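Local structure of Pbp related beta-lactamase (Pyrococcus abyssi, 2QMI) at residues D82-F87 against E97-H102; R93-P98 against V151-E156; P402-V407 against K414-S419. The protein is probably a serine peptidase related to penicillin-binding proteins and beta-lactamases, assembling into a self-compartmentalizing octamer. All coordinates share one frame; numbering follows the deposited sequence.

Contact 1: residues D82-F87 against E97-H102; sequences DPVEKF and EPVTVH
P83 and T100 bring the backbones of 82-87 and 97-102 together in a single beta bridge, their CA atoms 4.3 Å apart. One hydrogen bond lies on each side of that pair: V84 N gives to V99 O at 2.9 Å, and V101 N gives to D82 O at 3.2 Å, both donors arriving almost head-on to the carbonyl. The V84 bond is the straighter, 162° at its hydrogen against 142°. CA-H...O contacts from P83 to V99 O and from T100 to D82 O fill in between, and a water that donates to V99 O reaches E85 N by a weak bond.

Side chains line up along this join. V84 and V99 run side by side in the buried part, V84 CG2 lying 3.9 Å from V99 CG1. V84 CG2 sits beside the V84 backbone N (CG1 taking the anti place, chi1 -179°), which also carries it over to V99 O. On the more exposed flank, the rings of P83 and P98 lie alongside each other, touching CB to CB at 4.1 Å. F87 reaches V101 more distantly; K86 CG lies over one face of its ring, and I171 and V175 of helix 162-176 pack against it. D82 OD2 turns back to S79 N, while E85 OE1 forms a salt bridge with R93.

T100 is the N-cap of helix 101-105: OG1 accepts weakly from H102 N, 3.3 Å away, and also from H103 N. The bridge thus joins the chain entering this short helix to D82-V84, at the start of the turn that K86 N closes on P83 O, within the beta-lactamase-type domain.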
loop_
_atom_site.group_PDB
_atom_site.type_symbol
_atom_site.label_atom_id
_atom_site.label_comp_id
_atom_site.label_asym_id
_atom_site.label_seq_id
_atom_site.Cartn_x
_atom_site.Cartn_y
_atom_site.Cartn_z
ATOM N N ASP A 82 -40.882 -33.338 33.344
ATOM C CA ASP A 82 -41.888 -32.904 32.368
ATOM C C ASP A 82 -41.311 -32.444 31.029
ATOM O O ASP A 82 -40.288 -31.758 30.981
ATOM C CB ASP A 82 -42.732 -31.749 32.920
ATOM C CG ASP A 82 -43.699 -32.186 33.990
ATOM O OD1 ASP A 82 -44.256 -33.300 33.879
ATOM O OD2 ASP A 82 -43.919 -31.401 34.934
ATOM N N PRO A 83 -41.980 -32.798 29.920
ATOM C CA PRO A 83 -41.535 -32.415 28.575
ATOM C C PRO A 83 -41.639 -30.899 28.388
ATOM O O PRO A 83 -42.602 -30.278 28.832
ATOM C CB PRO A 83 -42.503 -33.162 27.663
ATOM C CG PRO A 83 -42.923 -34.358 28.507
ATOM C CD PRO A 83 -43.127 -33.718 29.848
ATOM N N VAL A 84 -40.650 -30.312 27.725
ATOM C CA VAL A 84 -40.643 -28.873 27.485
ATOM C C VAL A 84 -41.870 -28.432 26.682
ATOM O O VAL A 84 -42.239 -27.252 26.701
ATOM C CB VAL A 84 -39.367 -28.448 26.727
ATOM C CG1 VAL A 84 -39.357 -26.940 26.512
ATOM C CG2 VAL A 84 -38.135 -28.900 27.504
ATOM N N GLU A 85 -42.491 -29.381 25.978
ATOM C CA GLU A 85 -43.684 -29.097 25.175
ATOM C C GLU A 85 -44.893 -28.772 26.064
ATOM O O GLU A 85 -45.878 -28.191 25.606
ATOM C CB GLU A 85 -44.026 -30.288 24.260
ATOM C CG GLU A 85 -42.912 -30.702 23.299
ATOM C CD GLU A 85 -43.361 -31.752 22.284
ATOM O OE1 GLU A 85 -44.215 -32.608 22.643
ATOM O OE2 GLU A 85 -42.850 -31.730 21.135
ATOM N N LYS A 86 -44.828 -29.146 27.336
ATOM C CA LYS A 86 -45.934 -28.850 28.243
ATOM C C LYS A 86 -46.017 -27.358 28.571
ATOM O O LYS A 86 -47.062 -26.870 28.996
ATOM C CB LYS A 86 -45.786 -29.640 29.544
ATOM C CG LYS A 86 -46.535 -29.012 30.713
ATOM C CD LYS A 86 -46.483 -29.863 31.977
ATOM C CE LYS A 86 -47.460 -31.020 31.893
ATOM N NZ LYS A 86 -47.680 -31.624 33.236
ATOM N N PHE A 87 -44.921 -26.635 28.362
ATOM C CA PHE A 87 -44.869 -25.205 28.685
ATOM C C PHE A 87 -44.525 -24.302 27.503
ATOM O O PHE A 87 -44.801 -23.098 27.536
ATOM C CB PHE A 87 -43.826 -24.971 29.779
ATOM C CG PHE A 87 -43.906 -25.948 30.911
ATOM C CD1 PHE A 87 -44.827 -25.774 31.936
ATOM C CD2 PHE A 87 -43.076 -27.063 30.939
ATOM C CE1 PHE A 87 -44.923 -26.693 32.976
ATOM C CE2 PHE A 87 -43.166 -27.996 31.977
ATOM C CZ PHE A 87 -44.093 -27.808 32.996
ATOM N N GLU A 97 -38.235 -39.259 21.346
ATOM C CA GLU A 97 -38.125 -39.128 22.801
ATOM C C GLU A 97 -38.165 -37.659 23.240
ATOM O O GLU A 97 -37.451 -36.817 22.698
ATOM C CB GLU A 97 -36.824 -39.776 23.295
ATOM C CG GLU A 97 -36.802 -41.304 23.267
ATOM C CD GLU A 97 -37.894 -41.913 24.141
ATOM O OE1 GLU A 97 -38.181 -41.334 25.213
ATOM O OE2 GLU A 97 -38.455 -42.971 23.760
ATOM N N PRO A 98 -39.000 -37.339 24.245
ATOM C CA PRO A 98 -39.160 -35.982 24.782
ATOM C C PRO A 98 -37.994 -35.365 25.565
ATOM O O PRO A 98 -37.318 -36.036 26.345
ATOM C CB PRO A 98 -40.408 -36.107 25.650
ATOM C CG PRO A 98 -40.319 -37.527 26.144
ATOM C CD PRO A 98 -39.961 -38.260 24.875
ATOM N N VAL A 99 -37.776 -34.069 25.346
ATOM C CA VAL A 99 -36.741 -33.326 26.056
ATOM C C VAL A 99 -37.418 -32.811 27.327
ATOM O O VAL A 99 -38.487 -32.200 27.259
ATOM C CB VAL A 99 -36.232 -32.115 25.229
ATOM C CG1 VAL A 99 -35.359 -31.226 26.097
ATOM C CG2 VAL A 99 -35.454 -32.595 24.012
ATOM N N THR A 100 -36.805 -33.060 28.483
ATOM C CA THR A 100 -37.386 -32.637 29.760
ATOM C C THR A 100 -36.677 -31.436 30.377
ATOM O O THR A 100 -35.593 -31.048 29.933
ATOM C CB THR A 100 -37.332 -33.767 30.790
ATOM O OG1 THR A 100 -35.966 -34.026 31.127
ATOM C CG2 THR A 100 -37.969 -35.036 30.233
ATOM N N VAL A 101 -37.290 -30.863 31.413
ATOM C CA VAL A 101 -36.718 -29.715 32.116
ATOM C C VAL A 101 -35.333 -30.091 32.646
ATOM O O VAL A 101 -34.436 -29.251 32.749
ATOM C CB VAL A 101 -37.599 -29.286 33.316
ATOM C CG1 VAL A 101 -36.975 -28.082 34.015
ATOM C CG2 VAL A 101 -39.006 -28.952 32.840
ATOM N N HIS A 102 -35.180 -31.366 32.986
ATOM C CA HIS A 102 -33.928 -31.898 33.496
ATOM C C HIS A 102 -32.883 -31.878 32.393
ATOM O O HIS A 102 -31.741 -31.483 32.625
ATOM C CB HIS A 102 -34.129 -33.336 33.983
ATOM C CG HIS A 102 -32.856 -34.038 34.334
ATOM N ND1 HIS A 102 -32.124 -33.731 35.461
ATOM C CD2 HIS A 102 -32.174 -35.019 33.696
ATOM C CE1 HIS A 102 -31.048 -34.496 35.502
ATOM N NE2 HIS A 102 -31.054 -35.285 34.443
HETATM O O HOH W 1 -40.302 -31.768 25.306
#

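Contact 2: residues R93-P98 against V151-E156; sequences RPFGEP and VAKPGE
P154 is pressed into the bend of 93-98, and the close packing of this contact gathers round its ring. P154 CG lies 3.6 Å from E97 O and 3.8 Å from P98 O, so two carbonyl oxygens rest against one ring carbon. The same carbon meets P94 CG at 4.1 Å, the two proline rings crossing at a slant, and P154 CD touches E97 CB at 4.0 Å. On this inner side V99 packs against both P94 and P154. F95 fits closely too, though at the surface: with its ring beside its own backbone N (chi1 -57°), it lies along 151-153, and A152 O meets the ring edge near its plane, 3.8 Å from F95 CE2.

Toward solvent the fit slackens. K153 stretches its chain past F95, its CG coming near F95 CB. E97 bends at chi2 (-60°), and its carboxylate leads away from the contact: E97 OE2 and K153 NZ remain 6.5 Å apart, so their opposite charges can attract only at a distance.

Each segment is shaped by a turn of its own. E97 N bonds to P94 O around F95 and G96, both with positive phi, whereas K153 to E156 forms a type II turn closed by E156 N to K153 O at 3.2 Å. G155 takes the position there where a side chain would jam against the preceding carbonyl.

One loop joins helix 61-74 to helix 101-105, the other helix 136-142 to helix 162-176. Backbone bonds from V151 to G110 and from G155 to S108 fasten the second loop just beyond helix 101-105, and V151 also packs on R443 in strand 442-446 of the second subunit.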
loop_
_atom_site.group_PDB
_atom_site.type_symbol
_atom_site.label_atom_id
_atom_site.label_comp_id
_atom_site.label_asym_id
_atom_site.label_seq_id
_atom_site.Cartn_x
_atom_site.Cartn_y
_atom_site.Cartn_z
ATOM N N ARG A 93 -38.913 -33.243 20.513
ATOM C CA ARG A 93 -39.087 -34.671 20.756
ATOM C C ARG A 93 -38.250 -35.397 19.707
ATOM O O ARG A 93 -38.754 -36.244 18.969
ATOM C CB ARG A 93 -40.573 -35.047 20.614
ATOM C CG ARG A 93 -40.947 -36.425 21.169
ATOM C CD ARG A 93 -42.401 -36.814 20.853
ATOM N NE ARG A 93 -43.388 -35.932 21.476
ATOM C CZ ARG A 93 -43.683 -35.924 22.773
ATOM N NH1 ARG A 93 -43.075 -36.756 23.606
ATOM N NH2 ARG A 93 -44.582 -35.075 23.243
ATOM N N PRO A 94 -36.949 -35.081 19.634
ATOM C CA PRO A 94 -36.071 -35.723 18.649
ATOM C C PRO A 94 -36.008 -37.241 18.792
ATOM O O PRO A 94 -35.959 -37.766 19.901
ATOM C CB PRO A 94 -34.726 -35.055 18.911
ATOM C CG PRO A 94 -34.766 -34.842 20.402
ATOM C CD PRO A 94 -36.162 -34.283 20.591
ATOM N N PHE A 95 -36.009 -37.942 17.666
ATOM C CA PHE A 95 -35.950 -39.400 17.684
ATOM C C PHE A 95 -37.080 -39.980 18.531
ATOM O O PHE A 95 -36.910 -40.996 19.203
ATOM C CB PHE A 95 -34.591 -39.865 18.224
ATOM C CG PHE A 95 -33.422 -39.321 17.454
ATOM C CD1 PHE A 95 -33.217 -39.689 16.122
ATOM C CD2 PHE A 95 -32.547 -38.410 18.043
ATOM C CE1 PHE A 95 -32.157 -39.153 15.382
ATOM C CE2 PHE A 95 -31.478 -37.863 17.315
ATOM C CZ PHE A 95 -31.284 -38.235 15.979
ATOM N N GLY A 96 -38.228 -39.311 18.504
ATOM C CA GLY A 96 -39.381 -39.775 19.250
ATOM C C GLY A 96 -39.358 -39.673 20.767
ATOM O O GLY A 96 -40.362 -39.979 21.408
ATOM N N GLU A 97 -38.235 -39.259 21.346
ATOM C CA GLU A 97 -38.125 -39.128 22.801
ATOM C C GLU A 97 -38.165 -37.659 23.240
ATOM O O GLU A 97 -37.451 -36.817 22.698
ATOM C CB GLU A 97 -36.824 -39.776 23.295
ATOM C CG GLU A 97 -36.802 -41.304 23.267
ATOM C CD GLU A 97 -37.894 -41.913 24.141
ATOM O OE1 GLU A 97 -38.181 -41.334 25.213
ATOM O OE2 GLU A 97 -38.455 -42.971 23.760
ATOM N N PRO A 98 -39.000 -37.339 24.245
ATOM C CA PRO A 98 -39.160 -35.982 24.782
ATOM C C PRO A 98 -37.994 -35.365 25.565
ATOM O O PRO A 98 -37.318 -36.036 26.345
ATOM C CB PRO A 98 -40.408 -36.107 25.650
ATOM C CG PRO A 98 -40.319 -37.527 26.144
ATOM C CD PRO A 98 -39.961 -38.260 24.875
ATOM N N VAL A 151 -28.568 -34.641 17.536
ATOM C CA VAL A 151 -27.664 -35.669 17.034
ATOM C C VAL A 151 -27.703 -36.920 17.911
ATOM O O VAL A 151 -27.281 -37.994 17.485
ATOM C CB VAL A 151 -26.223 -35.151 16.968
ATOM C CG1 VAL A 151 -26.144 -33.992 15.993
ATOM C CG2 VAL A 151 -25.764 -34.714 18.356
ATOM N N ALA A 152 -28.212 -36.778 19.133
ATOM C CA ALA A 152 -28.326 -37.912 20.048
ATOM C C ALA A 152 -29.658 -37.815 20.793
ATOM O O ALA A 152 -30.312 -36.772 20.765
ATOM C CB ALA A 152 -27.158 -37.909 21.047
ATOM N N LYS A 153 -30.061 -38.903 21.449
ATOM C CA LYS A 153 -31.307 -38.913 22.215
ATOM C C LYS A 153 -31.102 -38.105 23.483
ATOM O O LYS A 153 -29.987 -37.999 23.980
ATOM C CB LYS A 153 -31.706 -40.341 22.610
ATOM C CG LYS A 153 -32.161 -41.216 21.458
ATOM C CD LYS A 153 -32.475 -42.631 21.917
ATOM C CE LYS A 153 -32.767 -43.535 20.722
ATOM N NZ LYS A 153 -32.915 -44.974 21.117
ATOM N N PRO A 154 -32.182 -37.521 24.022
ATOM C CA PRO A 154 -32.095 -36.727 25.247
ATOM C C PRO A 154 -31.396 -37.486 26.378
ATOM O O PRO A 154 -31.709 -38.650 26.644
ATOM C CB PRO A 154 -33.559 -36.451 25.573
ATOM C CG PRO A 154 -34.174 -36.326 24.215
ATOM C CD PRO A 154 -33.549 -37.484 23.470
ATOM N N GLY A 155 -30.443 -36.830 27.032
ATOM C CA GLY A 155 -29.746 -37.452 28.138
ATOM C C GLY A 155 -28.541 -38.315 27.827
ATOM O O GLY A 155 -27.902 -38.815 28.748
ATOM N N GLU A 156 -28.217 -38.501 26.554
ATOM C CA GLU A 156 -27.063 -39.319 26.202
ATOM C C GLU A 156 -25.760 -38.522 26.104
ATOM O O GLU A 156 -24.693 -39.055 26.408
ATOM C CB GLU A 156 -27.313 -40.074 24.883
ATOM C CG GLU A 156 -28.564 -40.969 24.904
ATOM C CD GLU A 156 -28.654 -41.924 23.715
ATOM O OE1 GLU A 156 -28.279 -41.523 22.591
ATOM O OE2 GLU A 156 -29.114 -43.079 23.905
#

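Contact 3: residues P402-V407 against K414-S419; sequences PLFPEV and KCYTLS
F404 and Y416 form a hydrogen-bonded antiparallel pair, and five of the six hydrogen bonds of this contact are between backbones. F404 N gives to Y416 O at 2.8 Å in a nearly straight bond; the return bond from Y416 N to F404 O, at 3.1 Å, comes from above the carbonyl plane. Farther along, E406 and V407 both face K414 in a classic beta bulge: K414 O is gripped by E406 N at 2.8 Å and by V407 N at 3.1 Å. K414 N completes the set by giving to V407 O. The short strand segments diverge from strict antiparallel, at 137°.

Among side chains the one hydrogen bond across the pair comes from T417, whose OG1 gives to P402 O at 2.8 Å. It lies anti to the T417 backbone N (chi1 -174°), turned to the neighbouring strand.

Aromatic contacts fall on the F404 and Y416 face. A CH-pi contact puts F404 CB over the tyrosine ring, 3.9 Å from its centroid, while E406 CB lies in the ring plane at the edge, 3.8 Å from Y416 CD2. The two rings themselves meet obliquely, planes at 56°.

Apolar packing occupies the P405 and C415 face, where C415 SG lies 4.1 Å from P405 CG; L403 CB adjoins C415 CB.

Strands 400-408 and 412-419 make a hairpin in the closed antiparallel barrel, flanked by strand 387-392 beyond the first and strand 422-431 beyond the second. The second subunit adds its own F404, stacked on this one, and its Y416, hydroxyl bonded to hydroxyl, consistent with an octamerisation domain.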
loop_
_atom_site.group_PDB
_atom_site.type_symbol
_atom_site.label_atom_id
_atom_site.label_comp_id
_atom_site.label_asym_id
_atom_site.label_seq_id
_atom_site.Cartn_x
_atom_site.Cartn_y
_atom_site.Cartn_z
ATOM N N PRO A 402 3.036 -27.285 14.063
ATOM C CA PRO A 402 2.270 -27.249 15.314
ATOM C C PRO A 402 2.819 -28.290 16.285
ATOM O O PRO A 402 2.889 -29.470 15.947
ATOM C CB PRO A 402 0.856 -27.587 14.858
ATOM C CG PRO A 402 1.117 -28.611 13.792
ATOM C CD PRO A 402 2.284 -28.006 13.013
ATOM N N LEU A 403 3.212 -27.858 17.481
ATOM C CA LEU A 403 3.754 -28.777 18.486
ATOM C C LEU A 403 2.874 -28.912 19.731
ATOM O O LEU A 403 2.459 -27.915 20.333
ATOM C CB LEU A 403 5.153 -28.329 18.913
ATOM C CG LEU A 403 6.253 -28.250 17.851
ATOM C CD1 LEU A 403 7.540 -27.797 18.523
ATOM C CD2 LEU A 403 6.454 -29.603 17.181
ATOM N N PHE A 404 2.603 -30.153 20.120
ATOM C CA PHE A 404 1.776 -30.438 21.286
ATOM C C PHE A 404 2.620 -30.912 22.460
ATOM O O PHE A 404 3.265 -31.956 22.380
ATOM C CB PHE A 404 0.753 -31.526 20.949
ATOM C CG PHE A 404 -0.392 -31.056 20.093
ATOM C CD1 PHE A 404 -0.252 -29.961 19.248
ATOM C CD2 PHE A 404 -1.601 -31.741 20.109
ATOM C CE1 PHE A 404 -1.301 -29.554 18.426
ATOM C CE2 PHE A 404 -2.657 -31.347 19.294
ATOM C CZ PHE A 404 -2.507 -30.250 18.450
ATOM N N PRO A 405 2.629 -30.157 23.570
ATOM C CA PRO A 405 3.419 -30.572 24.731
ATOM C C PRO A 405 2.890 -31.878 25.306
ATOM O O PRO A 405 1.705 -31.988 25.610
ATOM C CB PRO A 405 3.249 -29.401 25.696
ATOM C CG PRO A 405 3.095 -28.237 24.783
ATOM C CD PRO A 405 2.137 -28.779 23.750
ATOM N N GLU A 406 3.772 -32.866 25.443
ATOM C CA GLU A 406 3.405 -34.171 25.978
ATOM C C GLU A 406 4.072 -34.328 27.329
ATOM O O GLU A 406 3.697 -35.196 28.114
ATOM C CB GLU A 406 3.887 -35.288 25.047
ATOM C CG GLU A 406 3.644 -36.708 25.560
ATOM C CD GLU A 406 4.491 -37.750 24.823
ATOM O OE1 GLU A 406 4.253 -37.980 23.612
ATOM O OE2 GLU A 406 5.407 -38.339 25.451
ATOM N N VAL A 407 5.071 -33.489 27.591
ATOM C CA VAL A 407 5.792 -33.537 28.859
ATOM C C VAL A 407 6.326 -32.157 29.247
ATOM O O VAL A 407 7.138 -31.566 28.522
ATOM C CB VAL A 407 6.983 -34.537 28.793
ATOM C CG1 VAL A 407 7.706 -34.585 30.142
ATOM C CG2 VAL A 407 6.482 -35.932 28.428
ATOM N N LYS A 414 8.858 -31.629 26.318
ATOM C CA LYS A 414 8.881 -32.544 25.185
ATOM C C LYS A 414 7.580 -32.360 24.411
ATOM O O LYS A 414 6.496 -32.456 24.984
ATOM C CB LYS A 414 9.013 -33.990 25.667
ATOM C CG LYS A 414 9.117 -35.006 24.547
ATOM C CD LYS A 414 9.478 -36.392 25.071
ATOM C CE LYS A 414 9.737 -37.365 23.929
ATOM N NZ LYS A 414 10.152 -38.715 24.414
ATOM N N CYS A 415 7.687 -32.070 23.120
ATOM C CA CYS A 415 6.511 -31.868 22.284
ATOM C C CYS A 415 6.531 -32.844 21.127
ATOM O O CYS A 415 7.529 -33.531 20.899
ATOM C CB CYS A 415 6.482 -30.452 21.707
ATOM S SG CYS A 415 6.574 -29.153 22.920
ATOM N N TYR A 416 5.428 -32.893 20.392
ATOM C CA TYR A 416 5.328 -33.777 19.242
ATOM C C TYR A 416 4.382 -33.155 18.244
ATOM O O TYR A 416 3.499 -32.374 18.609
ATOM C CB TYR A 416 4.803 -35.153 19.662
ATOM C CG TYR A 416 3.343 -35.172 20.059
ATOM C CD1 TYR A 416 2.339 -35.282 19.095
ATOM C CD2 TYR A 416 2.964 -35.077 21.400
ATOM C CE1 TYR A 416 0.992 -35.301 19.452
ATOM C CE2 TYR A 416 1.609 -35.095 21.771
ATOM C CZ TYR A 416 0.633 -35.209 20.787
ATOM O OH TYR A 416 -0.702 -35.234 21.138
ATOM N N THR A 417 4.578 -33.497 16.979
ATOM C CA THR A 417 3.731 -32.991 15.922
ATOM C C THR A 417 3.334 -34.182 15.070
ATOM O O THR A 417 3.513 -35.327 15.490
ATOM C CB THR A 417 4.464 -31.978 15.060
ATOM O OG1 THR A 417 3.545 -31.415 14.114
ATOM C CG2 THR A 417 5.626 -32.645 14.330
ATOM N N LEU A 418 2.808 -33.921 13.877
ATOM C CA LEU A 418 2.387 -35.004 12.997
ATOM C C LEU A 418 3.365 -35.228 11.851
ATOM O O LEU A 418 3.760 -34.285 11.158
ATOM C CB LEU A 418 0.989 -34.721 12.447
ATOM C CG LEU A 418 0.067 -35.948 12.415
ATOM C CD1 LEU A 418 0.638 -36.991 11.457
ATOM C CD2 LEU A 418 -0.088 -36.532 13.827
ATOM N N SER A 419 3.748 -36.493 11.664
ATOM C CA SER A 419 4.694 -36.897 10.621
ATOM C C SER A 419 4.134 -38.097 9.873
ATOM O O SER A 419 4.062 -39.196 10.431
ATOM C CB SER A 419 6.019 -37.327 11.242
ATOM O OG SER A 419 5.882 -38.612 11.851
#

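Along the chain from the N terminus, contact 1 comes first: leaving helix 61-74, the chain runs through 82-87, loops round and returns at 97-102 to enter helix 101-105. Contact 2 opens at 93-98, before contact 1 has fully closed, sharing E97 and P98 with it, and brings in 151-156 after a longer excursion that includes helix 136-142. The two loops therefore cross rather than nest. Contact 3 follows in series, closing a short hairpin of the C-terminal barrel, its nearest atoms about 23 Å from contact 2. The first two knit loops of the beta-lactamase-like region; the third belongs to the octamerisation region.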